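Putative lipase (Bacteroides thetaiotaomicron VPI-5482, PDB 3BZW) probably hydrolyses ester bonds as a member of the GDSL-like (SGNH) lipase family, perhaps acting as a lysophospholipase. Local coordinates at residues S67-Q70 against R76-E79; D141-R146 against V199-E204; I149-L154 against W209-I214. All coordinates share one frame; numbering follows the deposited sequence.

Contact 1: S67-Q70 against R76-E79; sequences SGRQ and RQAE. With ACT (acetate ion), chain G.
One carboxylate oxygen, OD2 of Asp73, is gripped from both segments: Arg69 NH1 forms a salt bridge to it and Gln77 NE2 a hydrogen bond. The site belongs to the SGNH-hydrolase fold, where the loop after strand 60-63 leads into helix 74-85. The other carboxylate oxygen of Asp73, OD1, pairs with Arg76 NE, so a single acid ties together the three side chains that carry this contact. The shared acid probably accounts for the closeness of Arg69 NH1 to Arg76 NH2, 2.9 Å apart although both are donors. Their guanidinium planes stand 83° apart, and the Arg76 group comes to the edge of the Arg69 guanidinium, near its plane, rather than over a face. The bend of the Arg69 chain at chi2 (-58°) turns its guanidinium out of line with the first part of the side chain, while the aliphatic part, through CB, lies 4.1 Å from Gln77 NE2. The buried Gln77 amide is used at both ends, because its OE1 accepts from the backbone N of Gly33. On the far side of Arg69 the loop reaches a bound acetate, probably from the crystallisation liquor, which is also hydrogen-bonded to His242 NE2. The acetate's other partners, Ser35 N, Gly68 N and Asn99 ND2, are consistent with the oxyanion hole of SGNH hydrolases, whose second conserved block typically supplies a glycine N-H. Here Gly68 N donates to acetate OXT over 2.7 Å, with an N-H...O angle of 157°.

Contact 2: D141-R146 against V199-E204; sequences DTYRGR and VQAIKE. With SO4 (sulfate ion), chain L.
Tyr143 presents the edge of its ring to Ala201: CE2 lies 3.6 Å from Ala201 CB, and the methyl sits near the ring plane. Setting CG anti to the backbone N (chi1 -169°) sends the ring across to helix 195-210, where Ile202 crosses it at a slant and puts its CD1 3.3 Å from Tyr143 OH. That hydroxyl is hydrogen-bonded to the carbonyl O of Tyr198, and the Tyr198 ring meets Tyr143 edge-to-face, so the phenol is fixed both at its end and by the neighbouring ring. Arg144 leaves the same helical turn as an extended chain and turns the edge of its guanidinium to a sulfate, probably from the crystallisation liquor. NH1 donates to O4 (3.0 Å, 160°) and NH2 to O2 (2.7 Å, 152°), a two-pronged grip with the sulfur in the guanidinium plane. Thr130 OG1 of a neighbouring subunit binds the same ion. Glu204 is reached through water: water 1 accepts from Arg144 NH2 at 2.6 Å and donates to Glu204 OE1 at 2.5 Å. With an alanine in place of this arginine, the sulfate would probably lose its paired donors, the carbonyl of Gly108 its bond from NH1, and Glu204 its water-mediated mate. At the start of the helix Thr142 is the N-cap, its OG1 accepting from Gly145 N. Two neighbouring helices meeting like this beside a central parallel sheet are typical of the three-layer alpha/beta/alpha SGNH fold.

Contact 3: I149-L154 against W209-I214; sequences IGITQL and WGIPVI
Ile151 lies over one face of the Trp209 indole, with its CB 4.2 Å above the ring plane and displaced toward the rim. Its conformation lets both branches touch: with CG1 anti to the carbonyl carbon (chi1 -65°), CG2 approaches Trp209 CB at 3.7 Å while the extended CD1 reaches Trp209 CD1 at 3.8 Å. The same CD1 methyl lies 4.2 Å from CG2 of Ile211, so one isoleucine fills the angle between the tryptophan and the chain that follows it. For Trp209, chi1 of -74° and chi2 of 97° lay the indole across helix 143-157, carrying its six-membered ring as far as Thr152. There Thr152 OG1 comes obliquely to within 3.3 Å of Trp209 CH2, a ring carbon; the polar partner of the hydroxyl is the carbonyl O of Asn148. The side chain of that asparagine also takes part: its OD1 pairs with Trp209 NE1, which fixes the rotation of the indole and satisfies its buried N-H. Gly210, with positive phi, lies where the chain passes toward strand 213-214. The contact thus joins helix 143-157 to the passage from helix 195-210 into this strand, outermost of the parallel sheet within this chain. Ile151 also touches Leu165 of strand 162-166, which bonds through its backbone to Pro212 and Ile214, while Leu154 packs against Val74 and Ala78 of helix 74-85.

In the fold
From the N terminus, contact 1 comes first and closes a short loop, with five residues between the strand-following segment 67-70 and segment 76-79 of helix 74-85. It is complete before the other two begin. Contact 2 opens at the start of helix 143-157 and contact 3 further along it; both then end in or just beyond helix 195-210, so their segments alternate and the loops cross. Together they bind these two helices at successive levels, and contact 3 extends the tie to strand 213-214 of the parallel sheet. Gln70 OE1 lies 2.7 Å from Arg146 NH1, probably a hydrogen bond linking contacts 1 and 2, while Ala78 packs on Leu154 between contacts 1 and 3.

Contact 1: S67-Q70 against R76-E79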
loop_
_atom_site.group_PDB
_atom_site.type_symbol
_atom_site.label_atom_id
_atom_site.label_comp_id
_atom_site.label_asym_id
_atom_site.label_seq_id
_atom_site.Cartn_x
_atom_site.Cartn_y
_atom_site.Cartn_z
ATOM N N SER A 67 -40.158 -15.065 -12.355
ATOM C CA SER A 67 -39.929 -14.841 -10.938
ATOM C C SER A 67 -39.127 -15.948 -10.266
ATOM O O SER A 67 -39.422 -17.134 -10.435
ATOM C CB SER A 67 -41.266 -14.670 -10.217
ATOM O OG SER A 67 -41.970 -13.552 -10.734
ATOM N N GLY A 68 -38.104 -15.544 -9.518
ATOM C CA GLY A 68 -37.273 -16.488 -8.790
ATOM C C GLY A 68 -36.185 -17.248 -9.530
ATOM O O GLY A 68 -35.428 -17.989 -8.900
ATOM N N ARG A 69 -36.079 -17.081 -10.844
ATOM C CA ARG A 69 -35.056 -17.811 -11.586
ATOM C C ARG A 69 -33.643 -17.300 -11.328
ATOM O O ARG A 69 -33.434 -16.133 -10.978
ATOM C CB ARG A 69 -35.369 -17.794 -13.087
ATOM C CG ARG A 69 -36.666 -18.529 -13.429
ATOM C CD ARG A 69 -36.602 -19.982 -12.960
ATOM N NE ARG A 69 -37.912 -20.632 -12.939
ATOM C CZ ARG A 69 -38.540 -21.109 -14.011
ATOM N NH1 ARG A 69 -37.981 -21.020 -15.212
ATOM N NH2 ARG A 69 -39.730 -21.683 -13.880
ATOM N N GLN A 70 -32.679 -18.198 -11.499
ATOM C CA GLN A 70 -31.268 -17.899 -11.275
ATOM C C GLN A 70 -30.468 -18.094 -12.561
ATOM O O GLN A 70 -31.024 -18.477 -13.591
ATOM C CB GLN A 70 -30.736 -18.817 -10.175
ATOM C CG GLN A 70 -31.445 -18.625 -8.836
ATOM C CD GLN A 70 -31.298 -19.824 -7.921
ATOM O OE1 GLN A 70 -30.223 -20.405 -7.812
ATOM N NE2 GLN A 70 -32.384 -20.193 -7.249
ATOM N N ARG A 76 -32.033 -22.464 -20.621
ATOM C CA ARG A 76 -33.421 -22.813 -20.923
ATOM C C ARG A 76 -34.170 -21.636 -21.537
ATOM O O ARG A 76 -34.929 -21.803 -22.492
ATOM C CB ARG A 76 -34.161 -23.255 -19.662
ATOM C CG ARG A 76 -35.605 -23.685 -19.922
ATOM C CD ARG A 76 -36.408 -23.768 -18.627
ATOM N NE ARG A 76 -36.690 -22.441 -18.079
ATOM C CZ ARG A 76 -37.595 -21.602 -18.574
ATOM N NH1 ARG A 76 -38.322 -21.948 -19.629
ATOM N NH2 ARG A 76 -37.765 -20.410 -18.022
ATOM N N GLN A 77 -33.968 -20.446 -20.982
ATOM C CA GLN A 77 -34.638 -19.269 -21.516
ATOM C C GLN A 77 -34.096 -18.935 -22.905
ATOM O O GLN A 77 -34.850 -18.539 -23.790
ATOM C CB GLN A 77 -34.466 -18.075 -20.568
ATOM C CG GLN A 77 -35.346 -18.150 -19.312
ATOM C CD GLN A 77 -35.236 -16.907 -18.439
ATOM O OE1 GLN A 77 -35.124 -15.789 -18.945
ATOM N NE2 GLN A 77 -35.293 -17.094 -17.121
ATOM N N ALA A 78 -32.790 -19.105 -23.096
ATOM C CA ALA A 78 -32.177 -18.822 -24.392
ATOM C C ALA A 78 -32.695 -19.813 -25.430
ATOM O O ALA A 78 -32.965 -19.448 -26.574
ATOM C CB ALA A 78 -30.658 -18.919 -24.289
ATOM N N GLU A 79 -32.826 -21.069 -25.021
ATOM C CA GLU A 79 -33.318 -22.120 -25.908
ATOM C C GLU A 79 -34.761 -21.861 -26.324
ATOM O O GLU A 79 -35.127 -22.076 -27.480
ATOM C CB GLU A 79 -33.218 -23.483 -25.217
ATOM C CG GLU A 79 -31.832 -24.102 -25.251
ATOM C CD GLU A 79 -31.641 -25.166 -24.185
ATOM O OE1 GLU A 79 -32.613 -25.894 -23.886
ATOM O OE2 GLU A 79 -30.516 -25.279 -23.653
HETATM C C ACT G . -36.882 -12.232 -8.201
HETATM O O ACT G . -37.667 -12.199 -7.270
HETATM O OXT ACT G . -36.967 -13.120 -9.033
HETATM C CH3 ACT G . -35.820 -11.170 -8.335
#

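Contact 2: D141-R146 against V199-E204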
loop_
_atom_site.group_PDB
_atom_site.type_symbol
_atom_site.label_atom_id
_atom_site.label_comp_id
_atom_site.label_asym_id
_atom_site.label_seq_id
_atom_site.Cartn_x
_atom_site.Cartn_y
_atom_site.Cartn_z
ATOM N N ASP A 141 -23.401 -26.094 -10.099
ATOM C CA ASP A 141 -23.213 -26.057 -8.652
ATOM C C ASP A 141 -22.705 -24.706 -8.161
ATOM O O ASP A 141 -22.848 -24.380 -6.988
ATOM C CB ASP A 141 -22.220 -27.132 -8.196
ATOM C CG ASP A 141 -22.645 -28.538 -8.584
ATOM O OD1 ASP A 141 -23.854 -28.839 -8.532
ATOM O OD2 ASP A 141 -21.755 -29.348 -8.922
ATOM N N THR A 142 -22.107 -23.923 -9.053
ATOM C CA THR A 142 -21.570 -22.627 -8.655
ATOM C C THR A 142 -22.022 -21.497 -9.570
ATOM O O THR A 142 -22.472 -21.732 -10.690
ATOM C CB THR A 142 -20.032 -22.651 -8.640
ATOM O OG1 THR A 142 -19.547 -22.708 -9.984
ATOM C CG2 THR A 142 -19.528 -23.873 -7.878
ATOM N N TYR A 143 -21.889 -20.268 -9.080
ATOM C CA TYR A 143 -22.293 -19.087 -9.832
ATOM C C TYR A 143 -21.412 -18.887 -11.066
ATOM O O TYR A 143 -21.916 -18.665 -12.169
ATOM C CB TYR A 143 -22.215 -17.859 -8.926
ATOM C CG TYR A 143 -22.854 -16.612 -9.495
ATOM C CD1 TYR A 143 -24.216 -16.581 -9.807
ATOM C CD2 TYR A 143 -22.112 -15.448 -9.678
ATOM C CE1 TYR A 143 -24.822 -15.418 -10.278
ATOM C CE2 TYR A 143 -22.706 -14.282 -10.153
ATOM C CZ TYR A 143 -24.061 -14.274 -10.445
ATOM O OH TYR A 143 -24.658 -13.112 -10.870
ATOM N N ARG A 144 -20.097 -18.962 -10.881
ATOM C CA ARG A 144 -19.171 -18.797 -11.997
ATOM C C ARG A 144 -19.394 -19.923 -12.999
ATOM O O ARG A 144 -19.300 -19.719 -14.212
ATOM C CB ARG A 144 -17.725 -18.797 -11.492
ATOM C CG ARG A 144 -17.313 -17.472 -10.855
ATOM C CD ARG A 144 -16.011 -17.593 -10.083
ATOM N NE ARG A 144 -15.505 -16.284 -9.671
ATOM C CZ ARG A 144 -14.536 -16.102 -8.782
ATOM N NH1 ARG A 144 -13.962 -17.144 -8.199
ATOM N NH2 ARG A 144 -14.129 -14.875 -8.484
ATOM N N GLY A 145 -19.702 -21.109 -12.482
ATOM C CA GLY A 145 -19.957 -22.245 -13.351
ATOM C C GLY A 145 -21.202 -22.003 -14.184
ATOM O O GLY A 145 -21.245 -22.334 -15.369
ATOM N N ARG A 146 -22.223 -21.421 -13.561
ATOM C CA ARG A 146 -23.476 -21.131 -14.251
ATOM C C ARG A 146 -23.281 -20.069 -15.327
ATOM O O ARG A 146 -23.910 -20.120 -16.385
ATOM C CB ARG A 146 -24.534 -20.659 -13.250
ATOM C CG ARG A 146 -24.959 -21.730 -12.264
ATOM C CD ARG A 146 -25.980 -21.191 -11.275
ATOM N NE ARG A 146 -26.482 -22.244 -10.398
ATOM C CZ ARG A 146 -27.524 -22.102 -9.586
ATOM N NH1 ARG A 146 -28.174 -20.947 -9.543
ATOM N NH2 ARG A 146 -27.918 -23.114 -8.824
ATOM N N VAL A 199 -22.355 -9.438 -8.340
ATOM C CA VAL A 199 -22.331 -8.314 -9.262
ATOM C C VAL A 199 -20.987 -8.339 -10.002
ATOM O O VAL A 199 -20.927 -8.255 -11.231
ATOM C CB VAL A 199 -22.466 -6.975 -8.491
ATOM C CG1 VAL A 199 -22.209 -5.801 -9.417
ATOM C CG2 VAL A 199 -23.859 -6.872 -7.882
ATOM N N GLN A 200 -19.910 -8.484 -9.238
ATOM C CA GLN A 200 -18.568 -8.499 -9.809
ATOM C C GLN A 200 -18.288 -9.645 -10.778
ATOM O O GLN A 200 -17.591 -9.454 -11.774
ATOM C CB GLN A 200 -17.527 -8.484 -8.690
ATOM C CG GLN A 200 -17.538 -7.196 -7.853
ATOM C CD GLN A 200 -17.398 -5.933 -8.695
ATOM O OE1 GLN A 200 -16.516 -5.837 -9.550
ATOM N NE2 GLN A 200 -18.265 -4.952 -8.445
ATOM N N ALA A 201 -18.831 -10.828 -10.501
ATOM C CA ALA A 201 -18.612 -11.979 -11.378
ATOM C C ALA A 201 -19.146 -11.686 -12.780
ATOM O O ALA A 201 -18.553 -12.091 -13.782
ATOM C CB ALA A 201 -19.297 -13.217 -10.808
ATOM N N ILE A 202 -20.275 -10.991 -12.853
ATOM C CA ILE A 202 -20.843 -10.656 -14.147
ATOM C C ILE A 202 -19.925 -9.658 -14.855
ATOM O O ILE A 202 -19.614 -9.817 -16.040
ATOM C CB ILE A 202 -22.264 -10.074 -13.995
ATOM C CG1 ILE A 202 -23.213 -11.166 -13.484
ATOM C CG2 ILE A 202 -22.762 -9.548 -15.336
ATOM C CD1 ILE A 202 -24.604 -10.663 -13.125
ATOM N N LYS A 203 -19.466 -8.644 -14.130
ATOM C CA LYS A 203 -18.575 -7.650 -14.729
ATOM C C LYS A 203 -17.312 -8.315 -15.274
ATOM O O LYS A 203 -16.849 -7.986 -16.367
ATOM C CB LYS A 203 -18.188 -6.582 -13.702
ATOM C CG LYS A 203 -19.371 -5.783 -13.173
ATOM C CD LYS A 203 -18.939 -4.652 -12.249
ATOM C CE LYS A 203 -18.176 -3.577 -13.007
ATOM N NZ LYS A 203 -17.923 -2.379 -12.163
ATOM N N GLU A 204 -16.761 -9.249 -14.505
ATOM C CA GLU A 204 -15.548 -9.962 -14.906
ATOM C C GLU A 204 -15.758 -10.836 -16.136
ATOM O O GLU A 204 -14.831 -11.053 -16.921
ATOM C CB GLU A 204 -15.053 -10.826 -13.749
ATOM C CG GLU A 204 -14.406 -10.026 -12.635
ATOM C CD GLU A 204 -14.440 -10.744 -11.305
ATOM O OE1 GLU A 204 -14.376 -11.990 -11.297
ATOM O OE2 GLU A 204 -14.520 -10.058 -10.265
HETATM S S SO4 L . -11.174 -15.138 -6.466
HETATM O O1 SO4 L . -10.651 -14.437 -5.272
HETATM O O2 SO4 L . -11.811 -14.150 -7.359
HETATM O O3 SO4 L . -10.064 -15.794 -7.187
HETATM O O4 SO4 L . -12.164 -16.152 -6.055
HETATM O O HOH W 1 -15.819 -13.421 -9.880
#

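Contact 3: I149-L154 against W209-I214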
loop_
_atom_site.group_PDB
_atom_site.type_symbol
_atom_site.label_atom_id
_atom_site.label_comp_id
_atom_site.label_asym_id
_atom_site.label_seq_id
_atom_site.Cartn_x
_atom_site.Cartn_y
_atom_site.Cartn_z
ATOM N N ILE A 149 -21.559 -21.747 -18.312
ATOM C CA ILE A 149 -22.541 -22.528 -19.066
ATOM C C ILE A 149 -23.502 -21.604 -19.821
ATOM O O ILE A 149 -23.800 -21.824 -21.001
ATOM C CB ILE A 149 -23.380 -23.429 -18.127
ATOM C CG1 ILE A 149 -22.495 -24.521 -17.521
ATOM C CG2 ILE A 149 -24.554 -24.030 -18.896
ATOM C CD1 ILE A 149 -23.164 -25.325 -16.410
ATOM N N GLY A 150 -23.979 -20.571 -19.133
ATOM C CA GLY A 150 -24.912 -19.633 -19.735
ATOM C C GLY A 150 -24.391 -18.848 -20.926
ATOM O O GLY A 150 -25.053 -18.766 -21.963
ATOM N N ILE A 151 -23.211 -18.254 -20.787
ATOM C CA ILE A 151 -22.648 -17.487 -21.887
ATOM C C ILE A 151 -22.280 -18.409 -23.051
ATOM O O ILE A 151 -22.400 -18.026 -24.215
ATOM C CB ILE A 151 -21.425 -16.662 -21.425
ATOM C CG1 ILE A 151 -21.883 -15.611 -20.400
ATOM C CG2 ILE A 151 -20.778 -15.963 -22.613
ATOM C CD1 ILE A 151 -20.778 -14.709 -19.877
ATOM N N THR A 152 -21.847 -19.627 -22.741
ATOM C CA THR A 152 -21.504 -20.587 -23.783
ATOM C C THR A 152 -22.731 -20.863 -24.650
ATOM O O THR A 152 -22.670 -20.784 -25.880
ATOM C CB THR A 152 -21.011 -21.917 -23.171
ATOM O OG1 THR A 152 -19.707 -21.725 -22.610
ATOM C CG2 THR A 152 -20.954 -23.016 -24.231
ATOM N N GLN A 153 -23.849 -21.174 -23.999
ATOM C CA GLN A 153 -25.094 -21.467 -24.700
ATOM C C GLN A 153 -25.623 -20.249 -25.453
ATOM O O GLN A 153 -26.149 -20.377 -26.559
ATOM C CB GLN A 153 -26.142 -21.982 -23.712
ATOM C CG GLN A 153 -25.754 -23.317 -23.083
ATOM C CD GLN A 153 -25.547 -24.406 -24.127
ATOM O OE1 GLN A 153 -24.690 -25.280 -23.972
ATOM N NE2 GLN A 153 -26.336 -24.361 -25.192
ATOM N N LEU A 154 -25.485 -19.066 -24.862
ATOM C CA LEU A 154 -25.945 -17.853 -25.530
ATOM C C LEU A 154 -25.174 -17.644 -26.833
ATOM O O LEU A 154 -25.761 -17.320 -27.866
ATOM C CB LEU A 154 -25.762 -16.634 -24.616
ATOM C CG LEU A 154 -26.816 -16.460 -23.515
ATOM C CD1 LEU A 154 -26.335 -15.458 -22.474
ATOM C CD2 LEU A 154 -28.127 -16.003 -24.148
ATOM N N TRP A 209 -15.205 -13.899 -21.170
ATOM C CA TRP A 209 -15.927 -14.483 -22.301
ATOM C C TRP A 209 -16.042 -13.639 -23.568
ATOM O O TRP A 209 -16.444 -14.150 -24.619
ATOM C CB TRP A 209 -17.328 -14.912 -21.853
ATOM C CG TRP A 209 -17.306 -16.146 -21.014
ATOM C CD1 TRP A 209 -17.319 -16.219 -19.651
ATOM C CD2 TRP A 209 -17.186 -17.490 -21.489
ATOM N NE1 TRP A 209 -17.211 -17.529 -19.247
ATOM C CE2 TRP A 209 -17.126 -18.330 -20.357
ATOM C CE3 TRP A 209 -17.117 -18.067 -22.766
ATOM C CZ2 TRP A 209 -17.000 -19.722 -20.462
ATOM C CZ3 TRP A 209 -16.992 -19.447 -22.870
ATOM C CH2 TRP A 209 -16.935 -20.260 -21.722
ATOM N N GLY A 210 -15.685 -12.363 -23.482
ATOM C CA GLY A 210 -15.788 -11.504 -24.646
ATOM C C GLY A 210 -17.239 -11.124 -24.881
ATOM O O GLY A 210 -17.846 -11.503 -25.877
ATOM N N ILE A 211 -17.804 -10.367 -23.953
ATOM C CA ILE A 211 -19.192 -9.967 -24.073
ATOM C C ILE A 211 -19.380 -8.630 -23.368
ATOM O O ILE A 211 -18.800 -8.392 -22.309
ATOM C CB ILE A 211 -20.115 -11.055 -23.455
ATOM C CG1 ILE A 211 -21.575 -10.768 -23.789
ATOM C CG2 ILE A 211 -19.916 -11.120 -21.936
ATOM C CD1 ILE A 211 -22.516 -11.924 -23.434
ATOM N N PRO A 212 -20.180 -7.727 -23.959
ATOM C CA PRO A 212 -20.379 -6.432 -23.306
ATOM C C PRO A 212 -21.229 -6.542 -22.045
ATOM O O PRO A 212 -22.146 -7.359 -21.963
ATOM C CB PRO A 212 -21.048 -5.593 -24.396
ATOM C CG PRO A 212 -21.823 -6.616 -25.178
ATOM C CD PRO A 212 -20.846 -7.767 -25.273
ATOM N N VAL A 213 -20.905 -5.719 -21.058
ATOM C CA VAL A 213 -21.644 -5.712 -19.806
ATOM C C VAL A 213 -21.989 -4.274 -19.452
ATOM O O VAL A 213 -21.127 -3.404 -19.494
ATOM C CB VAL A 213 -20.807 -6.309 -18.647
ATOM C CG1 VAL A 213 -21.593 -6.218 -17.331
ATOM C CG2 VAL A 213 -20.440 -7.755 -18.953
ATOM N N ILE A 214 -23.256 -4.029 -19.137
ATOM C CA ILE A 214 -23.702 -2.709 -18.720
ATOM C C ILE A 214 -23.833 -2.837 -17.202
ATOM O O ILE A 214 -24.604 -3.658 -16.707
ATOM C CB ILE A 214 -25.065 -2.341 -19.353
ATOM C CG1 ILE A 214 -24.887 -2.138 -20.862
ATOM C CG2 ILE A 214 -25.628 -1.073 -18.709
ATOM C CD1 ILE A 214 -26.153 -1.744 -21.584
#